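Local coordinates for protein TbiB1 (Thermobaculum terrenum, PDB 5V1V) that binds the leader peptide of a lasso-peptide precursor through a PqqD-like domain, probably to present it for maturation, at residues S12-D17 with L42-K47; T28-D33 with A79-L84. One frame throughout, in Å; residues are numbered along the deposited sequence. Where two conformers were deposited one is given.

Contact 1 (S12-D17 with L42-K47). With ZN (zinc ion), chain E.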
ATOM      1  N   SER A  12       0.027   7.870   8.765  1.00 12.43           N
ATOM      2  CA  SER A  12       0.099   6.413   8.916  1.00 13.42           C
ATOM      3  C   SER A  12       0.330   6.047  10.373  1.00 14.76           C
ATOM      4  O   SER A  12       1.228   6.585  11.021  1.00 17.89           O
ATOM      5  CB  SER A  12       1.233   5.823   8.074  1.00 17.68           C
ATOM      6  OG  SER A  12       1.110   6.170   6.718  1.00 19.23           O
ATOM      7  N   ALA A  13      -0.482   5.120  10.875  1.00 14.31           N
ATOM      8  CA  ALA A  13      -0.403   4.667  12.261  1.00 14.62           C
ATOM      9  C   ALA A  13      -0.214   3.152  12.266  1.00 15.51           C
ATOM     10  O   ALA A  13      -1.157   2.412  12.011  1.00 16.15           O
ATOM     11  CB  ALA A  13      -1.678   5.044  13.005  1.00 17.23           C
ATOM     12  N   HIS A  14       0.999   2.690  12.550  1.00 16.29           N
ATOM     13  CA  HIS A  14       1.270   1.257  12.585  1.00 18.24           C
ATOM     14  C   HIS A  14       0.845   0.648  13.901  1.00 19.59           C
ATOM     15  O   HIS A  14       1.092   1.206  14.972  1.00 20.82           O
ATOM     16  CB  HIS A  14       2.751   0.973  12.388  1.00 21.51           C
ATOM     17  CG  HIS A  14       3.242   1.250  11.009  1.00 22.91           C
ATOM     18  ND1 HIS A  14       3.304   0.282  10.031  1.00 24.78           N
ATOM     19  CD2 HIS A  14       3.709   2.385  10.447  1.00 22.87           C
ATOM     20  CE1 HIS A  14       3.784   0.813   8.922  1.00 23.66           C
ATOM     21  NE2 HIS A  14       4.038   2.090   9.149  1.00 23.31           N
ATOM     22  N   ILE A  15       0.208  -0.510  13.807  1.00 21.48           N
ATOM     23  CA  ILE A  15      -0.185  -1.282  14.975  1.00 23.47           C
ATOM     24  C   ILE A  15       0.093  -2.746  14.641  1.00 27.40           C
ATOM     25  O   ILE A  15      -0.613  -3.340  13.825  1.00 25.69           O
ATOM     26  CB  ILE A  15      -1.663  -1.025  15.348  1.00 25.01           C
ATOM     27  CG1 ILE A  15      -1.859   0.455  15.711  1.00 24.10           C
ATOM     28  CG2 ILE A  15      -2.095  -1.904  16.515  1.00 27.11           C
ATOM     29  CD1 ILE A  15      -3.277   0.960  15.603  1.00 25.71           C
ATOM     30  N   ASP A  16       1.153  -3.285  15.250  1.00 31.09           N
ATOM     31  CA  ASP A  16       1.678  -4.641  14.994  1.00 38.41           C
ATOM     32  C   ASP A  16       0.958  -5.438  13.896  1.00 40.73           C
ATOM     33  O   ASP A  16      -0.160  -5.924  14.103  1.00 48.15           O
ATOM     34  CB  ASP A  16       1.733  -5.442  16.305  1.00 46.86           C
ATOM     35  CG  ASP A  16       2.567  -6.714  16.193  1.00 54.64           C
ATOM     36  OD1 ASP A  16       3.474  -6.782  15.333  1.00 58.87           O
ATOM     37  OD2 ASP A  16       2.317  -7.651  16.984  1.00 59.97           O
ATOM     38  N   ASP A  17       1.625  -5.567  12.745  1.00 35.45           N
ATOM     39  CA  ASP A  17       1.121  -6.271  11.542  1.00 38.51           C
ATOM     40  C   ASP A  17       0.400  -5.318  10.590  1.00 32.14           C
ATOM     41  O   ASP A  17       0.564  -5.397   9.368  1.00 29.25           O
ATOM     42  CB  ASP A  17       0.227  -7.482  11.902  1.00 42.14           C
ATOM     43  CG  ASP A  17      -0.248  -8.272  10.674  1.00 40.53           C
ATOM     44  OD1 ASP A  17       0.494  -8.350   9.667  1.00 43.55           O
ATOM     45  OD2 ASP A  17      -1.374  -8.829  10.717  1.00 32.02           O
ATOM     46  N   LEU A  42       7.238   0.031   2.272  1.00 13.72           N
ATOM     47  CA  LEU A  42       8.206   0.239   1.197  1.00 13.72           C
ATOM     48  C   LEU A  42       7.945   1.549   0.444  1.00 14.17           C
ATOM     49  O   LEU A  42       8.881   2.262   0.089  1.00 14.44           O
ATOM     50  CB  LEU A  42       8.209  -0.959   0.240  1.00 14.30           C
ATOM     51  CG  LEU A  42       8.748  -2.265   0.842  1.00 14.97           C
ATOM     52  CD1 LEU A  42       8.200  -3.488   0.121  1.00 14.88           C
ATOM     53  CD2 LEU A  42      10.269  -2.274   0.848  1.00 16.83           C
ATOM     54  N   LEU A  43       6.669   1.867   0.207  1.00 13.71           N
ATOM     55  CA  LEU A  43       6.317   3.165  -0.378  1.00 13.76           C
ATOM     56  C   LEU A  43       6.779   4.319   0.519  1.00 14.68           C
ATOM     57  O   LEU A  43       7.271   5.340   0.032  1.00 15.64           O
ATOM     58  CB  LEU A  43       4.815   3.269  -0.640  1.00 13.46           C
ATOM     59  CG  LEU A  43       4.266   2.410  -1.778  1.00 13.61           C
ATOM     60  CD1 LEU A  43       2.750   2.383  -1.679  1.00 14.40           C
ATOM     61  CD2 LEU A  43       4.716   2.901  -3.146  1.00 15.28           C
ATOM     62  N   GLU A  44       6.618   4.158   1.830  1.00 14.60           N
ATOM     63  CA  GLU A  44       7.082   5.165   2.786  1.00 16.34           C
ATOM     64  C   GLU A  44       8.576   5.450   2.650  1.00 18.18           C
ATOM     65  O   GLU A  44       9.019   6.581   2.874  1.00 20.82           O
ATOM     66  CB  GLU A  44       6.740   4.750   4.217  1.00 17.68           C
ATOM     67  CG  GLU A  44       5.256   4.824   4.519  1.00 19.16           C
ATOM     68  CD  GLU A  44       4.904   4.383   5.922  1.00 20.86           C
ATOM     69  OE1 GLU A  44       5.323   3.285   6.335  1.00 20.41           O
ATOM     70  OE2 GLU A  44       4.178   5.127   6.607  1.00 24.85           O
ATOM     71  N   GLU A  45       9.331   4.422   2.269  1.00 18.61           N
ATOM     72  CA  GLU A  45      10.782   4.519   2.066  1.00 19.33           C
ATOM     73  C   GLU A  45      11.156   5.059   0.682  1.00 19.77           C
ATOM     74  O   GLU A  45      12.343   5.219   0.370  1.00 22.76           O
ATOM     75  CB  GLU A  45      11.446   3.151   2.274  1.00 21.06           C
ATOM     76  CG  GLU A  45      11.375   2.623   3.697  1.00 25.00           C
ATOM     77  CD  GLU A  45      11.578   1.121   3.775  1.00 30.97           C
ATOM     78  OE1 GLU A  45      11.948   0.501   2.755  1.00 34.96           O
ATOM     79  OE2 GLU A  45      11.360   0.553   4.863  1.00 35.81           O
ATOM     80  N   GLY A  46      10.153   5.317  -0.155  1.00 18.19           N
ATOM     81  CA  GLY A  46      10.398   5.811  -1.505  1.00 18.90           C
ATOM     82  C   GLY A  46      10.848   4.736  -2.477  1.00 18.82           C
ATOM     83  O   GLY A  46      11.466   5.039  -3.500  1.00 19.86           O
ATOM     84  N   LYS A  47      10.533   3.478  -2.173  1.00 18.46           N
ATOM     85  CA  LYS A  47      10.885   2.375  -3.067  1.00 16.94           C
ATOM     86  C   LYS A  47      10.028   2.428  -4.332  1.00 16.59           C
ATOM     87  O   LYS A  47       8.832   2.673  -4.256  1.00 17.89           O
ATOM     88  CB  LYS A  47      10.728   1.021  -2.362  1.00 18.63           C
ATOM     89  CG  LYS A  47      11.572   0.828  -1.107  1.00 21.59           C
ATOM     90  CD  LYS A  47      13.054   0.700  -1.402  1.00 25.98           C
ATOM     91  CE  LYS A  47      13.837   0.594  -0.102  1.00 29.12           C
ATOM     92  NZ  LYS A  47      15.247   1.042  -0.262  1.00 35.65           N
TER
HETATM   93 ZN    ZN E 101       5.423   3.134   8.274  1.00 28.80          ZN
HETATM   94  O   HOH W   1       7.090   2.126   8.214  1.00 28.79           O

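Contact 2 (T28-D33 with A79-L84). With ZN (zinc ion), chain G.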
ATOM      1  N   THR A  28     -11.169  10.352   5.501  1.00 15.29           N
ATOM      2  CA  THR A  28     -11.450   8.928   5.389  1.00 15.88           C
ATOM      3  C   THR A  28     -10.293   8.151   6.006  1.00 14.10           C
ATOM      4  O   THR A  28      -9.132   8.570   5.919  1.00 15.01           O
ATOM      5  CB  THR A  28     -11.667   8.510   3.914  1.00 18.54           C
ATOM      6  OG1 THR A  28     -12.655   9.357   3.308  1.00 24.76           O
ATOM      7  CG2 THR A  28     -12.134   7.055   3.815  1.00 18.97           C
ATOM      8  N   TYR A  29     -10.609   7.037   6.658  1.00 12.88           N
ATOM      9  CA  TYR A  29      -9.580   6.134   7.150  1.00 12.82           C
ATOM     10  C   TYR A  29      -9.675   4.728   6.582  1.00 11.17           C
ATOM     11  O   TYR A  29     -10.737   4.282   6.118  1.00 12.86           O
ATOM     12  CB  TYR A  29      -9.451   6.143   8.681  1.00 13.37           C
ATOM     13  CG  TYR A  29     -10.557   5.475   9.464  1.00 11.72           C
ATOM     14  CD1 TYR A  29     -11.827   6.031   9.512  1.00 12.54           C
ATOM     15  CD2 TYR A  29     -10.307   4.320  10.204  1.00 12.09           C
ATOM     16  CE1 TYR A  29     -12.830   5.442  10.249  1.00 12.89           C
ATOM     17  CE2 TYR A  29     -11.304   3.722  10.959  1.00 12.66           C
ATOM     18  CZ  TYR A  29     -12.568   4.286  10.970  1.00 13.03           C
ATOM     19  OH  TYR A  29     -13.580   3.706  11.706  1.00 13.48           O
ATOM     20  N   PHE A  30      -8.533   4.051   6.612  1.00 11.64           N
ATOM     21  CA  PHE A  30      -8.319   2.796   5.910  1.00 11.92           C
ATOM     22  C   PHE A  30      -7.458   1.881   6.751  1.00 12.38           C
ATOM     23  O   PHE A  30      -6.739   2.340   7.641  1.00 12.93           O
ATOM     24  CB  PHE A  30      -7.567   3.043   4.586  1.00 11.93           C
ATOM     25  CG  PHE A  30      -8.243   4.033   3.672  1.00 11.67           C
ATOM     26  CD1 PHE A  30      -8.005   5.399   3.798  1.00 12.08           C
ATOM     27  CD2 PHE A  30      -9.104   3.597   2.665  1.00 13.10           C
ATOM     28  CE1 PHE A  30      -8.640   6.310   2.969  1.00 13.02           C
ATOM     29  CE2 PHE A  30      -9.728   4.505   1.821  1.00 13.43           C
ATOM     30  CZ  PHE A  30      -9.500   5.861   1.972  1.00 13.87           C
ATOM     31  N   GLY A  31      -7.508   0.587   6.448  1.00 13.57           N
ATOM     32  CA  GLY A  31      -6.637  -0.385   7.075  1.00 14.49           C
ATOM     33  C   GLY A  31      -5.892  -1.211   6.051  1.00 13.64           C
ATOM     34  O   GLY A  31      -6.428  -1.530   4.987  1.00 14.74           O
ATOM     35  N   LEU A  32      -4.649  -1.531   6.384  1.00 14.02           N
ATOM     36  CA  LEU A  32      -3.826  -2.447   5.618  1.00 15.80           C
ATOM     37  C   LEU A  32      -3.307  -3.516   6.552  1.00 17.13           C
ATOM     38  O   LEU A  32      -3.092  -3.273   7.735  1.00 19.59           O
ATOM     39  CB  LEU A  32      -2.632  -1.722   4.989  1.00 14.31           C
ATOM     40  CG  LEU A  32      -2.918  -0.581   4.011  1.00 15.52           C
ATOM     41  CD1 LEU A  32      -1.623   0.111   3.630  1.00 16.77           C
ATOM     42  CD2 LEU A  32      -3.624  -1.120   2.780  1.00 18.44           C
ATOM     43  N   ASP A  33      -3.100  -4.704   6.004  1.00 20.54           N
ATOM     44  CA  ASP A  33      -2.539  -5.810   6.769  0.50 21.49           C
ATOM     45  C   ASP A  33      -1.544  -6.578   5.915  1.00 20.43           C
ATOM     46  O   ASP A  33      -1.497  -6.404   4.701  1.00 20.43           O
ATOM     47  CB  ASP A  33      -3.643  -6.739   7.304  0.50 23.96           C
ATOM     48  CG  ASP A  33      -4.395  -7.473   6.197  0.50 24.51           C
ATOM     49  OD1 ASP A  33      -4.415  -6.985   5.048  0.50 27.16           O
ATOM     50  OD2 ASP A  33      -4.976  -8.541   6.485  0.50 27.64           O
ATOM     51  N   ALA A  79      -4.241   4.916  -5.353  1.00 10.05           N
ATOM     52  CA  ALA A  79      -4.338   6.137  -6.154  1.00 10.64           C
ATOM     53  C   ALA A  79      -5.784   6.644  -6.243  1.00 11.16           C
ATOM     54  O   ALA A  79      -6.048   7.846  -6.152  1.00 11.65           O
ATOM     55  CB  ALA A  79      -3.755   5.893  -7.531  1.00 11.93           C
ATOM     56  N   ASN A  80      -6.719   5.707  -6.382  1.00 11.05           N
ATOM     57  CA  ASN A  80      -8.134   6.043  -6.493  1.00 11.88           C
ATOM     58  C   ASN A  80      -8.668   6.734  -5.238  1.00 11.10           C
ATOM     59  O   ASN A  80      -9.604   7.535  -5.315  1.00 12.89           O
ATOM     60  CB  ASN A  80      -8.948   4.782  -6.796  1.00 13.50           C
ATOM     61  CG  ASN A  80     -10.439   5.048  -6.817  1.00 17.16           C
ATOM     62  OD1 ASN A  80     -10.937   5.769  -7.676  1.00 21.96           O
ATOM     63  ND2 ASN A  80     -11.152   4.499  -5.839  1.00 18.85           N
ATOM     64  N   LYS A  81      -8.082   6.414  -4.086  1.00 11.79           N
ATOM     65  CA  LYS A  81      -8.500   6.993  -2.811  1.00 11.32           C
ATOM     66  C   LYS A  81      -7.610   8.171  -2.396  1.00 10.59           C
ATOM     67  O   LYS A  81      -7.675   8.639  -1.264  1.00 13.10           O
ATOM     68  CB  LYS A  81      -8.540   5.914  -1.721  1.00 12.69           C
ATOM     69  CG  LYS A  81      -9.664   4.900  -1.906  1.00 14.47           C
ATOM     70  CD  LYS A  81     -11.029   5.565  -1.836  1.00 16.88           C
ATOM     71  CE  LYS A  81     -12.123   4.638  -2.338  1.00 21.48           C
ATOM     72  NZ  LYS A  81     -13.469   5.198  -2.040  1.00 24.30           N
ATOM     73  N   GLU A  82      -6.791   8.651  -3.340  1.00 10.74           N
ATOM     74  CA  GLU A  82      -5.914   9.817  -3.125  1.00 11.87           C
ATOM     75  C   GLU A  82      -4.878   9.582  -2.025  1.00 10.95           C
ATOM     76  O   GLU A  82      -4.402  10.513  -1.363  1.00 11.76           O
ATOM     77  CB  GLU A  82      -6.722  11.118  -2.934  1.00 14.09           C
ATOM     78  CG  GLU A  82      -7.572  11.468  -4.154  1.00 15.58           C
ATOM     79  CD  GLU A  82      -6.770  11.539  -5.450  1.00 18.65           C
ATOM     80  OE1 GLU A  82      -5.688  12.174  -5.461  1.00 22.18           O
ATOM     81  OE2 GLU A  82      -7.213  10.970  -6.471  1.00 19.08           O
ATOM     82  N   LEU A  83      -4.504   8.315  -1.865  1.00 10.04           N
ATOM     83  CA  LEU A  83      -3.496   7.922  -0.890  1.00 10.24           C
ATOM     84  C   LEU A  83      -2.095   7.904  -1.485  1.00 10.51           C
ATOM     85  O   LEU A  83      -1.110   7.998  -0.748  1.00 11.42           O
ATOM     86  CB  LEU A  83      -3.823   6.555  -0.274  1.00 10.44           C
ATOM     87  CG  LEU A  83      -5.150   6.465   0.499  1.00 10.37           C
ATOM     88  CD1 LEU A  83      -5.549   5.014   0.719  1.00 10.73           C
ATOM     89  CD2 LEU A  83      -5.055   7.192   1.832  1.00 12.66           C
ATOM     90  N   LEU A  84      -2.029   7.787  -2.811  1.00 11.12           N
ATOM     91  CA  LEU A  84      -0.791   7.659  -3.576  1.00 11.76           C
ATOM     92  C   LEU A  84      -0.872   8.600  -4.748  1.00 12.20           C
ATOM     93  O   LEU A  84      -1.904   8.639  -5.447  1.00 14.11           O
ATOM     94  CB  LEU A  84      -0.629   6.221  -4.091  1.00 13.03           C
ATOM     95  CG  LEU A  84       0.561   5.897  -4.998  1.00 13.66           C
ATOM     96  CD1 LEU A  84       1.841   5.859  -4.178  1.00 15.84           C
ATOM     97  CD2 LEU A  84       0.331   4.549  -5.670  1.00 17.53           C
TER
HETATM   98 ZN    ZN G 103      -4.099  12.026  -6.557  1.00 24.62          ZN
HETATM   99  O   HOH W   2      -4.104   9.963  -6.281  1.00 17.53           O
HETATM  100  O   HOH W   3      -3.935  13.986  -6.947  1.00 26.60           O

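Contact 1 (S12-D17 with L42-K47)
H14 points its imidazole edge at the carboxylate of E44, and a zinc ion sits between the two side chains. The NE2 atom of H14 binds the metal at 1.9 Å. The OE1 atom of E44 reaches the same ion. The side chains come from opposite directions, one from strand 10-15 and one from the last turn of helix 34-44. H14 NE2 and E44 OE1 end up 3.3 Å apart because both bind the same zinc, and not as hydrogen-bond partners. OE1 lies in the plane of the imidazole, at its edge, while the carboxylate itself is turned 41° from the ring. E44 reaches the ion with an extended chain beyond CG (chi2 179°), which carries the carboxylate well clear of the helix. Its binding is essentially one-sided, because E44 OE2 stays 2.9 Å from the zinc. Water 1 binds the zinc as well, at 1.9 Å.

S12 stands two residues before H14 on the same side of the strand. S12 OG is hydrogen-bonded to the indole NE1 of W40 in helix 34-44, and lies 3.2 Å from E44 OE2. Just past E44 the helix ends in a Schellman motif, with G46 at positive phi. The G46 N to L43 O bond is 2.9 Å long.

The contact lies at the surface and buries little area. Its chemistry is metal coordination: one ring nitrogen and one carboxylate oxygen clip the strand to the helix end, and the zinc charge probably offsets that of E44.

Contact 2 (T28-D33 with A79-L84)
F30 has the largest share of this contact, and L83 and K81 meet its ring in different ways. L83 comes from the opposite direction and sets its CD1 methyl over the middle of one ring face. The methyl is 3.9 Å from the ring centroid and only 9° off the normal, a CH-pi contact. The other methyl, L83 CD2, packs on F30 CE1. K81 crosses the ring obliquely with its aliphatic part, and its CG is 3.7 Å from F30 CE2. A bend at chi2 (-62°) turns the K81 chain, and its NZ leads away to a salt bridge with an acidic side chain of the bound peptide. With an alanine at F30, a gap would probably open beside L83 and the K81 methylenes would lose their support.

K81 and L83 flank E82, the positive-phi residue of the Schellman motif that ends helix 64-80. E82 OE1 binds a zinc ion at 1.9 Å, with E85 as a further protein ligand. The zinc-bound water 2 donates to A79 O and L84 O. The contact is thus apolar at the ring, while the charged ends of K81 and E82 lead away from it, to the peptide and to the zinc.

In the fold
The centres of contact 1 and contact 2 are 12 Å apart. Their segments alternate along the chain: strand 10-15, strand 28-32, the end of helix 34-44, then the end of helix 64-80. Strands 10-15 and 28-32 are, within this chain, the outer strands of one antiparallel sheet, with 18-23 between them. Each contact therefore ties one edge of this sheet to a helix end. The two meet where L43 CD2 packs on L84 CD1 at 4.3 Å. Strand 28-32 also pairs with a strand of the bound peptide, which extends the sheet. Contact 2 thus lies by the peptide-binding edge, while contact 1 lies at the other edge.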